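PDB 5B82: Tll0287 protein from Thermosynechococcus elongatus, which carries a covalently attached heme c in a PAS-like domain and probably takes part in redox or signalling reactions of this photosynthetic cyanobacterium. Local coordinates for residues E39-D42 against Q43-I46; V71-Q74 against A75-A79. All blocks are in the same frame, centred on the assembly; numbering follows the deposited sequence.

Contact 1. Residues E39-D42 against Q43-I46. With HEC (heme c), chain B.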
ATOM      1  N   GLU A  39       2.026   3.204  -9.981  1.00 19.28           N
ATOM      2  CA  GLU A  39       1.453   4.542  -9.900  1.00 18.89           C
ATOM      3  C   GLU A  39      -0.051   4.543 -10.216  1.00 27.38           C
ATOM      4  O   GLU A  39      -0.828   5.273  -9.589  1.00 29.75           O
ATOM      5  CB  GLU A  39       2.235   5.521 -10.778  1.00 18.51           C
ATOM      6  CG  GLU A  39       2.201   6.949 -10.228  1.00 23.31           C
ATOM      7  CD  GLU A  39       2.967   7.092  -8.927  1.00 24.87           C
ATOM      8  OE1 GLU A  39       3.856   6.246  -8.637  1.00 25.56           O
ATOM      9  OE2 GLU A  39       2.678   8.050  -8.179  1.00 24.91           O
ATOM     10  N   GLN A  40      -0.465   3.700 -11.163  1.00 28.72           N
ATOM     11  CA  GLN A  40      -1.882   3.558 -11.509  1.00 27.47           C
ATOM     12  C   GLN A  40      -2.677   2.950 -10.368  1.00 26.85           C
ATOM     13  O   GLN A  40      -3.820   3.354 -10.110  1.00 30.16           O
ATOM     14  CB  GLN A  40      -2.047   2.695 -12.761  1.00 34.20           C
ATOM     15  CG  GLN A  40      -1.792   3.426 -14.060  1.00 36.77           C
ATOM     16  CD  GLN A  40      -1.747   2.491 -15.259  1.00 42.78           C
ATOM     17  OE1 GLN A  40      -1.710   1.265 -15.107  1.00 51.47           O
ATOM     18  NE2 GLN A  40      -1.742   3.066 -16.459  1.00 39.37           N
ATOM     19  N   LEU A  41      -2.080   1.975  -9.689  0.50 25.80           N
ATOM     20  CA  LEU A  41      -2.700   1.392  -8.504  0.50 25.54           C
ATOM     21  C   LEU A  41      -2.908   2.456  -7.411  0.50 22.89           C
ATOM     22  O   LEU A  41      -3.971   2.516  -6.764  0.50 23.04           O
ATOM     23  CB  LEU A  41      -1.840   0.237  -7.984  0.50 25.11           C
ATOM     24  CG  LEU A  41      -2.431  -0.630  -6.880  0.50 16.73           C
ATOM     25  CD1 LEU A  41      -3.745  -1.249  -7.344  0.50 19.54           C
ATOM     26  CD2 LEU A  41      -1.437  -1.709  -6.465  0.50 16.48           C
ATOM     27  N   ASP A  42      -1.901   3.307  -7.227  1.00 21.89           N
ATOM     28  CA  ASP A  42      -1.965   4.361  -6.224  1.00 23.78           C
ATOM     29  C   ASP A  42      -3.049   5.403  -6.551  1.00 21.63           C
ATOM     30  O   ASP A  42      -3.859   5.793  -5.692  1.00 22.94           O
ATOM     31  CB  ASP A  42      -0.602   5.034  -6.087  1.00 24.12           C
ATOM     32  CG  ASP A  42      -0.486   5.842  -4.812  1.00 32.03           C
ATOM     33  OD1 ASP A  42      -0.736   5.261  -3.730  1.00 26.24           O
ATOM     34  OD2 ASP A  42      -0.167   7.053  -4.895  1.00 31.61           O
ATOM     35  N   GLN A  43      -3.074   5.833  -7.805  1.00 27.64           N
ATOM     36  CA  GLN A  43      -4.071   6.806  -8.228  1.00 33.36           C
ATOM     37  C   GLN A  43      -5.465   6.195  -8.152  1.00 33.31           C
ATOM     38  O   GLN A  43      -6.453   6.897  -7.916  1.00 31.08           O
ATOM     39  CB  GLN A  43      -3.759   7.326  -9.629  1.00 30.75           C
ATOM     40  CG  GLN A  43      -2.568   8.281  -9.662  1.00 30.95           C
ATOM     41  CD  GLN A  43      -2.863   9.627  -9.013  1.00 39.14           C
ATOM     42  OE1 GLN A  43      -3.891  10.247  -9.286  1.00 32.88           O
ATOM     43  NE2 GLN A  43      -1.957  10.084  -8.151  1.00 38.38           N
ATOM     44  N   MET A  44      -5.540   4.880  -8.327  1.00 28.02           N
ATOM     45  CA  MET A  44      -6.814   4.188  -8.174  1.00 29.28           C
ATOM     46  C   MET A  44      -7.294   4.281  -6.742  1.00 27.87           C
ATOM     47  O   MET A  44      -8.454   4.650  -6.494  1.00 30.69           O
ATOM     48  CB  MET A  44      -6.710   2.719  -8.576  1.00 27.44           C
ATOM     49  CG  MET A  44      -7.895   1.873  -8.099  1.00 28.97           C
ATOM     50  SD  MET A  44      -7.670   0.133  -8.553  1.00 44.83           S
ATOM     51  CE  MET A  44      -8.731  -0.663  -7.361  1.00 70.35           C
ATOM     52  N   ARG A  45      -6.422   3.945  -5.789  1.00 23.08           N
ATOM     53  CA  ARG A  45      -6.865   4.059  -4.396  1.00 21.96           C
ATOM     54  C   ARG A  45      -7.305   5.482  -4.070  1.00 25.89           C
ATOM     55  O   ARG A  45      -8.378   5.699  -3.493  1.00 31.14           O
ATOM     56  CB  ARG A  45      -5.786   3.631  -3.402  1.00 21.77           C
ATOM     57  CG  ARG A  45      -6.370   3.354  -2.010  1.00 22.25           C
ATOM     58  CD  ARG A  45      -5.359   3.615  -0.900  1.00 17.63           C
ATOM     59  NE  ARG A  45      -4.061   3.020  -1.211  1.00 20.61           N
ATOM     60  CZ  ARG A  45      -3.748   1.748  -1.005  1.00 21.10           C
ATOM     61  NH1 ARG A  45      -4.638   0.918  -0.474  1.00 24.23           N
ATOM     62  NH2 ARG A  45      -2.539   1.307  -1.328  1.00 17.83           N
ATOM     63  N   ILE A  46      -6.464   6.447  -4.438  1.00 27.25           N
ATOM     64  CA  ILE A  46      -6.768   7.849  -4.161  1.00 30.96           C
ATOM     65  C   ILE A  46      -8.127   8.238  -4.733  1.00 30.78           C
ATOM     66  O   ILE A  46      -8.925   8.928  -4.088  1.00 33.52           O
ATOM     67  CB  ILE A  46      -5.655   8.754  -4.707  1.00 28.75           C
ATOM     68  CG1 ILE A  46      -4.439   8.665  -3.785  1.00 27.78           C
ATOM     69  CG2 ILE A  46      -6.130  10.192  -4.819  1.00 35.14           C
ATOM     70  CD1 ILE A  46      -3.158   9.168  -4.410  1.00 29.17           C
TER
HETATM   71 FE   HEC B 501      -6.999   1.714   3.418  1.00 24.74          FE
HETATM   72  CHA HEC B 501      -5.726  -1.413   3.775  1.00 22.10           C
HETATM   73  CHB HEC B 501      -3.791   2.873   2.659  1.00 23.23           C
HETATM   74  CHC HEC B 501      -8.218   4.815   2.798  1.00 29.06           C
HETATM   75  CHD HEC B 501     -10.076   0.689   4.551  1.00 27.45           C
HETATM   76  NA  HEC B 501      -5.097   0.901   3.309  1.00 23.96           N
HETATM   77  C1A HEC B 501      -4.837  -0.453   3.365  1.00 24.69           C
HETATM   78  C2A HEC B 501      -3.469  -0.679   2.940  1.00 24.16           C
HETATM   79  C3A HEC B 501      -2.949   0.515   2.631  1.00 22.44           C
HETATM   80  C4A HEC B 501      -3.951   1.524   2.861  1.00 24.98           C
HETATM   81  CMA HEC B 501      -1.527   0.814   2.128  1.00 17.22           C
HETATM   82  CAA HEC B 501      -2.755  -2.051   2.839  1.00 24.65           C
HETATM   83  CBA HEC B 501      -1.843  -2.317   4.037  1.00 21.00           C
HETATM   84  CGA HEC B 501      -2.650  -2.820   5.204  1.00 20.63           C
HETATM   85  O1A HEC B 501      -2.697  -2.124   6.248  1.00 30.44           O
HETATM   86  O2A HEC B 501      -3.281  -3.903   5.088  1.00 24.48           O
HETATM   87  NB  HEC B 501      -6.146   3.493   2.860  1.00 28.16           N
HETATM   88  C1B HEC B 501      -4.831   3.759   2.540  1.00 26.72           C
HETATM   89  C2B HEC B 501      -4.734   5.122   2.062  1.00 26.88           C
HETATM   90  C3B HEC B 501      -5.955   5.659   2.109  1.00 24.58           C
HETATM   91  C4B HEC B 501      -6.868   4.646   2.600  1.00 27.82           C
HETATM   92  CMB HEC B 501      -3.426   5.834   1.629  1.00 17.17           C
HETATM   93  CAB HEC B 501      -6.346   7.098   1.697  1.00 22.04           C
HETATM   94  CBB HEC B 501      -6.155   7.305   0.173  1.00 19.42           C
HETATM   95  NC  HEC B 501      -8.803   2.593   3.670  1.00 30.66           N
HETATM   96  C1C HEC B 501      -9.105   3.881   3.291  1.00 31.59           C
HETATM   97  C2C HEC B 501     -10.543   4.039   3.360  1.00 33.41           C
HETATM   98  C3C HEC B 501     -11.047   2.953   3.971  1.00 31.24           C
HETATM   99  C4C HEC B 501      -9.969   1.989   4.095  1.00 29.68           C
HETATM  100  CMC HEC B 501     -11.242   5.411   3.205  1.00 26.69           C
HETATM  101  CAC HEC B 501     -12.521   2.698   4.385  1.00 28.95           C
HETATM  102  CBC HEC B 501     -13.551   2.777   3.232  1.00 34.48           C
HETATM  103  ND  HEC B 501      -7.769  -0.047   4.123  1.00 27.17           N
HETATM  104  C1D HEC B 501      -9.111  -0.281   4.403  1.00 32.00           C
HETATM  105  C2D HEC B 501      -9.325  -1.711   4.518  1.00 28.75           C
HETATM  106  C3D HEC B 501      -7.959  -2.343   4.284  1.00 28.85           C
HETATM  107  C4D HEC B 501      -7.061  -1.247   4.048  1.00 27.07           C
HETATM  108  CMD HEC B 501     -10.645  -2.449   4.820  1.00 25.18           C
HETATM  109  CAD HEC B 501      -7.597  -3.844   4.266  1.00 24.15           C
HETATM  110  CBD HEC B 501      -7.806  -4.280   2.821  1.00 25.35           C
HETATM  111  CGD HEC B 501      -7.308  -5.688   2.587  1.00 24.03           C
HETATM  112  O1D HEC B 501      -7.859  -6.638   3.188  1.00 29.31           O
HETATM  113  O2D HEC B 501      -6.361  -5.850   1.786  1.00 26.35           O
HETATM  114  O   HOH W   1       0.324   8.786  -7.121  1.00 30.75           O
HETATM  115  O   HOH W   2      -2.761   5.503  -1.897  1.00 32.97           O
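Arg45 meets Asp42 through a water while its guanidinium lies flat along the heme: one face covers the porphyrin rim, with CHB of the heme 3.6 Å above the guanidinium plane and displaced toward its border, and the two planes are nearly parallel. At the guanidinium edge, in its plane, sits a water that takes the NE hydrogen (2.9 Å from Arg45 NE) and gives its own to Asp42 OD1. A bend at chi3 (-46°) turns the arginine tip into this pose, and CD already touches the ring, 3.4 Å from heme C2B. The two charges therefore meet through solvent, Asp42 OD1 standing 4.7 Å from Arg45 NE. Tyr176 also binds Asp42 OD1 and, with Gln88, holds Arg45 NH2. The other carboxylate oxygen, Asp42 OD2, shares a second water with Gln43 NE2 and Glu39 OE2, itself in a salt bridge with Arg133, while the CD1 methyl of Ile46 lies 3.7 Å from Asp42 OD2. Asp42 reaches both waters because its chi1 of -163° turns CG away from the backbone N. Beneath lies regular alpha-helical bonding, such as Ile46 N to Asp42 O at 3.0 Å. Arg45 also touches Cys68, an axial ligand of the iron, whose sulfur its positive charge may stabilise. Through Arg45, this part of helix 28-49 contributes to the heme c pocket of the PAS-like domain.

Contact 2. Residues V71-Q74 against A75-A79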
ATOM      1  N   VAL A  71      -7.669  -2.629  -4.305  1.00 31.94           N
ATOM      2  CA  VAL A  71      -6.247  -2.373  -4.533  1.00 28.71           C
ATOM      3  C   VAL A  71      -5.442  -3.665  -4.379  1.00 29.22           C
ATOM      4  O   VAL A  71      -4.606  -3.991  -5.225  1.00 25.47           O
ATOM      5  CB  VAL A  71      -5.697  -1.288  -3.579  1.00 25.61           C
ATOM      6  CG1 VAL A  71      -4.198  -1.161  -3.719  1.00 25.87           C
ATOM      7  CG2 VAL A  71      -6.383   0.045  -3.853  1.00 34.86           C
ATOM      8  N   GLY A  72      -5.707  -4.406  -3.306  1.00 28.94           N
ATOM      9  CA  GLY A  72      -5.038  -5.678  -3.072  1.00 28.18           C
ATOM     10  C   GLY A  72      -5.364  -6.699  -4.152  1.00 31.45           C
ATOM     11  O   GLY A  72      -4.480  -7.445  -4.627  1.00 35.57           O
ATOM     12  N   LYS A  73      -6.637  -6.741  -4.544  1.00 31.36           N
ATOM     13  CA  LYS A  73      -7.043  -7.645  -5.620  1.00 37.07           C
ATOM     14  C   LYS A  73      -6.279  -7.327  -6.905  1.00 36.94           C
ATOM     15  O   LYS A  73      -5.731  -8.225  -7.571  1.00 36.30           O
ATOM     16  CB  LYS A  73      -8.552  -7.574  -5.856  1.00 38.59           C
ATOM     17  CG  LYS A  73      -9.080  -8.599  -6.841  1.00 44.10           C
ATOM     18  CD  LYS A  73     -10.488  -9.050  -6.476  1.00 52.66           C
ATOM     19  CE  LYS A  73     -11.541  -8.042  -6.914  1.00 59.37           C
ATOM     20  NZ  LYS A  73     -12.001  -8.287  -8.312  1.00 62.88           N
ATOM     21  N   GLN A  74      -6.224  -6.042  -7.237  1.00 31.27           N
ATOM     22  CA  GLN A  74      -5.543  -5.612  -8.447  1.00 34.28           C
ATOM     23  C   GLN A  74      -4.059  -5.931  -8.380  1.00 34.73           C
ATOM     24  O   GLN A  74      -3.454  -6.317  -9.380  1.00 30.18           O
ATOM     25  CB  GLN A  74      -5.738  -4.122  -8.688  1.00 40.54           C
ATOM     26  CG  GLN A  74      -5.033  -3.638  -9.935  1.00 49.92           C
ATOM     27  CD  GLN A  74      -5.981  -3.372 -11.068  1.00 55.48           C
ATOM     28  OE1 GLN A  74      -6.788  -2.445 -11.008  1.00 60.81           O
ATOM     29  NE2 GLN A  74      -5.894  -4.186 -12.114  1.00 54.12           N
ATOM     30  N   ALA A  75      -3.481  -5.773  -7.196  1.00 33.22           N
ATOM     31  CA  ALA A  75      -2.087  -6.127  -6.968  1.00 35.23           C
ATOM     32  C   ALA A  75      -1.847  -7.605  -7.288  1.00 30.45           C
ATOM     33  O   ALA A  75      -0.882  -7.951  -7.996  1.00 28.01           O
ATOM     34  CB  ALA A  75      -1.697  -5.822  -5.535  1.00 33.35           C
ATOM     35  N   LYS A  76      -2.721  -8.474  -6.782  1.00 29.57           N
ATOM     36  CA  LYS A  76      -2.599  -9.897  -7.108  1.00 30.78           C
ATOM     37  C   LYS A  76      -2.699 -10.145  -8.611  1.00 33.06           C
ATOM     38  O   LYS A  76      -1.932 -10.942  -9.171  1.00 37.94           O
ATOM     39  CB  LYS A  76      -3.629 -10.738  -6.359  1.00 30.04           C
ATOM     40  CG  LYS A  76      -3.342 -10.864  -4.879  1.00 32.79           C
ATOM     41  CD  LYS A  76      -4.361 -11.757  -4.188  1.00 43.19           C
ATOM     42  CE  LYS A  76      -4.201 -11.677  -2.680  1.00 47.02           C
ATOM     43  NZ  LYS A  76      -5.155 -12.576  -1.973  1.00 54.48           N
ATOM     44  N   GLU A  77      -3.630  -9.450  -9.260  1.00 33.46           N
ATOM     45  CA  GLU A  77      -3.802  -9.586 -10.708  1.00 32.96           C
ATOM     46  C   GLU A  77      -2.561  -9.178 -11.507  1.00 32.04           C
ATOM     47  O   GLU A  77      -2.179  -9.847 -12.463  1.00 34.86           O
ATOM     48  CB  GLU A  77      -5.021  -8.792 -11.185  1.00 39.53           C
ATOM     49  CG  GLU A  77      -6.334  -9.305 -10.622  1.00 44.77           C
ATOM     50  CD  GLU A  77      -7.533  -8.513 -11.106  1.00 53.01           C
ATOM     51  OE1 GLU A  77      -7.335  -7.387 -11.618  1.00 54.01           O
ATOM     52  OE2 GLU A  77      -8.670  -9.021 -10.977  1.00 54.17           O
ATOM     53  N   ILE A  78      -1.937  -8.081 -11.102  1.00 28.72           N
ATOM     54  CA  ILE A  78      -0.727  -7.584 -11.744  1.00 25.99           C
ATOM     55  C   ILE A  78       0.428  -8.572 -11.544  1.00 26.87           C
ATOM     56  O   ILE A  78       1.151  -8.921 -12.494  1.00 30.02           O
ATOM     57  CB  ILE A  78      -0.381  -6.189 -11.176  1.00 29.69           C
ATOM     58  CG1 ILE A  78      -1.506  -5.203 -11.518  1.00 27.06           C
ATOM     59  CG2 ILE A  78       0.945  -5.683 -11.699  1.00 31.34           C
ATOM     60  CD1 ILE A  78      -1.355  -3.820 -10.899  1.00 26.01           C
ATOM     61  N   ALA A  79       0.576  -9.026 -10.299  1.00 26.30           N
ATOM     62  CA  ALA A  79       1.589 -10.009  -9.944  1.00 29.42           C
ATOM     63  C   ALA A  79       1.468 -11.234 -10.838  1.00 28.16           C
ATOM     64  O   ALA A  79       2.460 -11.682 -11.412  1.00 31.08           O
ATOM     65  CB  ALA A  79       1.445 -10.417  -8.494  1.00 22.47           C
TER
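This is a local packing contact between successive turns of helix 69-82, three and four residues apart, in which Gln74 meets both Glu77 and Ile78. The CD1 methyl of Ile78 lies obliquely against the aliphatic part of Gln74, 3.8 Å from its CG. Because Ile78 keeps CG1 beside its own backbone N (chi1 -63°), that branch also rests on the backbone, with CG1 3.1 Å from Gln74 O. Cutting Ile78 back to an alanine is likely to open a gap beside the CG of Gln74 and leave its methylenes freer to turn. The helix follows closely after axial ligand Cys68 in the PAS-like domain and lies against strand 85-89, where Val86 meets Ala75 and Ala79. Its regular alpha-helical bonding includes Ile78 N to Gln74 O at 2.9 Å and Glu77 N to Lys73 O at 3.0 Å. More exposed groups meet loosely: the carboxylate of Glu77 and the amide of Gln74 stand almost perpendicular, 80° apart, with OE1 of Glu77 3.5 Å from NE2 of Gln74. Lys73, bent beyond CG, brings NZ to 4.3 Å from Glu77 OE2, too far for a salt bridge although the charges would still attract.

Comparing the two shows how one helical spacing serves different surroundings. Contact 1 and contact 2 lie on separate helices, 28-49 and 69-82, which follow each other in the chain and pack together: Arg45 CB lies 3.7 Å from Val71 CG2, and Met44 SD the same distance from Gln74 OE1. Both are partly buried, but their polar chemistry differs. Contact 1 buries the apolar Leu41 together with Asp42 and Arg45, which are linked by water and tied to the heme pocket and Tyr176. In 71-79 the buried residues, Val71 and Ala75, are apolar and turned to strand 85-89 or the first helix, whereas the exposed Lys73 and Glu77 bring their charged ends near without a salt bridge.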